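Local coordinates for protein thiamine-monophosphate kinase (Stenotrophomonas maltophilia, PDB 6XEP) that probably catalyses the ATP-dependent phosphorylation of thiamine monophosphate to thiamine diphosphate, the active form of vitamin B1, at residues A218-D223 against G233-R238. Sequence-based numbering, arbitrary orientation.
Sequences AHAAVD and GHIAAR
I235 reaches from the helix 228-239 onto the strand 220-224 and touches three successive residues with its two branches. Its CG1-CD1 arm meets V222: I235 CD1 lies 3.6 Å from V222 CG1, and I235 CG1 is 4.0 Å from V222 CB. The arm is fully extended (chi2 -175°), which carries CD1 on to the strand backbone, 4.0 Å from the carbonyl carbon C of A221. The shorter branch diverges toward A220, where I235 CG2 lies a looser 4.3 Å from A220 CB. A220 and V222 both direct their CB atoms at the helix, whereas A221 turns its methyl to the other face, against F280. The axes of 220-223 and 233-238 run in roughly opposite directions, at 143°, and come within 8.6 Å. Backbone hydrogen bonds of A220 to T281 and V222 to C279 tie the strand to 277-282, while A156 also packs on I235. R153, predicted to bind ATP, touches both V222 and H234. Just beyond, D223, a predicted magnesium ligand, is hydrogen-bonded through OD2 to S81 OG. Between these two segments the helix thus meets the strand through buried aliphatic contact, without a hydrogen bond, directly beside the probable nucleotide and metal site.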
loop_
_atom_site.group_PDB
_atom_site.type_symbol
_atom_site.label_atom_id
_atom_site.label_comp_id
_atom_site.label_asym_id
_atom_site.label_seq_id
_atom_site.Cartn_x
_atom_site.Cartn_y
_atom_site.Cartn_z
ATOM N N ALA A 218 -30.038 -2.495 -3.206
ATOM C CA ALA A 218 -29.500 -2.883 -4.499
ATOM C C ALA A 218 -29.140 -4.362 -4.516
ATOM O O ALA A 218 -29.002 -5.000 -3.473
ATOM C CB ALA A 218 -28.260 -2.050 -4.848
ATOM N N HIS A 219 -28.986 -4.896 -5.722
ATOM C CA HIS A 219 -28.560 -6.275 -5.930
ATOM C C HIS A 219 -27.086 -6.395 -6.274
ATOM O O HIS A 219 -26.420 -7.339 -5.828
ATOM C CB HIS A 219 -29.380 -6.913 -7.056
ATOM C CG HIS A 219 -30.784 -7.256 -6.664
ATOM N ND1 HIS A 219 -31.798 -7.399 -7.587
ATOM C CD2 HIS A 219 -31.335 -7.517 -5.457
ATOM C CE1 HIS A 219 -32.921 -7.710 -6.961
ATOM N NE2 HIS A 219 -32.664 -7.801 -5.669
ATOM N N ALA A 220 -26.575 -5.477 -7.088
ATOM C CA ALA A 220 -25.192 -5.501 -7.537
ATOM C C ALA A 220 -24.727 -4.067 -7.721
ATOM O O ALA A 220 -25.535 -3.163 -7.950
ATOM C CB ALA A 220 -25.039 -6.291 -8.841
ATOM N N ALA A 221 -23.419 -3.863 -7.619
ATOM C CA ALA A 221 -22.875 -2.522 -7.768
ATOM C C ALA A 221 -21.444 -2.601 -8.282
ATOM O O ALA A 221 -20.754 -3.604 -8.110
ATOM C CB ALA A 221 -22.909 -1.748 -6.431
ATOM N N VAL A 222 -20.996 -1.500 -8.881
ATOM C CA VAL A 222 -19.625 -1.369 -9.357
ATOM C C VAL A 222 -19.313 0.116 -9.350
ATOM O O VAL A 222 -20.210 0.942 -9.501
ATOM C CB VAL A 222 -19.468 -1.998 -10.768
ATOM C CG1 VAL A 222 -20.314 -1.241 -11.806
ATOM C CG2 VAL A 222 -18.017 -2.018 -11.192
ATOM N N ASP A 223 -18.044 0.474 -9.161
ATOM C CA ASP A 223 -17.748 1.885 -9.332
ATOM C C ASP A 223 -17.305 2.152 -10.765
ATOM O O ASP A 223 -16.734 1.285 -11.441
ATOM C CB ASP A 223 -16.759 2.415 -8.284
ATOM C CG ASP A 223 -15.333 2.099 -8.576
ATOM O OD1 ASP A 223 -15.063 1.001 -9.107
ATOM O OD2 ASP A 223 -14.474 2.965 -8.210
ATOM N N GLY A 233 -20.031 -3.478 -17.795
ATOM C CA GLY A 233 -19.593 -4.738 -18.380
ATOM C C GLY A 233 -19.169 -5.774 -17.367
ATOM O O GLY A 233 -19.410 -6.968 -17.554
ATOM N N HIS A 234 -18.502 -5.345 -16.291
ATOM C CA HIS A 234 -18.163 -6.286 -15.226
ATOM C C HIS A 234 -19.417 -6.841 -14.552
ATOM O O HIS A 234 -19.476 -8.032 -14.236
ATOM C CB HIS A 234 -17.270 -5.622 -14.173
ATOM C CG HIS A 234 -15.982 -5.097 -14.712
ATOM N ND1 HIS A 234 -15.252 -5.761 -15.672
ATOM C CD2 HIS A 234 -15.291 -3.967 -14.425
ATOM C CE1 HIS A 234 -14.167 -5.061 -15.958
ATOM N NE2 HIS A 234 -14.165 -3.969 -15.212
ATOM N N ILE A 235 -20.431 -6.004 -14.317
ATOM C CA ILE A 235 -21.666 -6.538 -13.735
ATOM C C ILE A 235 -22.305 -7.559 -14.673
ATOM O O ILE A 235 -22.731 -8.642 -14.253
ATOM C CB ILE A 235 -22.654 -5.407 -13.390
ATOM C CG1 ILE A 235 -22.113 -4.554 -12.241
ATOM C CG2 ILE A 235 -24.003 -5.998 -12.963
ATOM C CD1 ILE A 235 -23.103 -3.494 -11.761
ATOM N N ALA A 236 -22.389 -7.224 -15.958
ATOM C CA ALA A 236 -23.046 -8.111 -16.911
ATOM C C ALA A 236 -22.330 -9.455 -16.985
ATOM O O ALA A 236 -22.962 -10.524 -16.952
ATOM C CB ALA A 236 -23.074 -7.437 -18.285
ATOM N N ALA A 237 -20.999 -9.417 -17.089
ATOM C CA ALA A 237 -20.222 -10.646 -17.204
ATOM C C ALA A 237 -20.291 -11.468 -15.920
ATOM O O ALA A 237 -20.605 -12.659 -15.951
ATOM C CB ALA A 237 -18.773 -10.306 -17.557
ATOM N N ARG A 238 -20.038 -10.838 -14.769
ATOM C CA ARG A 238 -20.018 -11.591 -13.521
ATOM C C ARG A 238 -21.396 -12.130 -13.158
ATOM O O ARG A 238 -21.494 -13.216 -12.578
ATOM C CB ARG A 238 -19.454 -10.700 -12.399
ATOM C CG ARG A 238 -18.021 -10.238 -12.678
ATOM C CD ARG A 238 -16.994 -11.234 -12.159
ATOM N NE ARG A 238 -17.001 -11.190 -10.701
ATOM C CZ ARG A 238 -17.506 -12.145 -9.928
ATOM N NH1 ARG A 238 -18.004 -13.240 -10.474
ATOM N NH2 ARG A 238 -17.498 -12.009 -8.608
#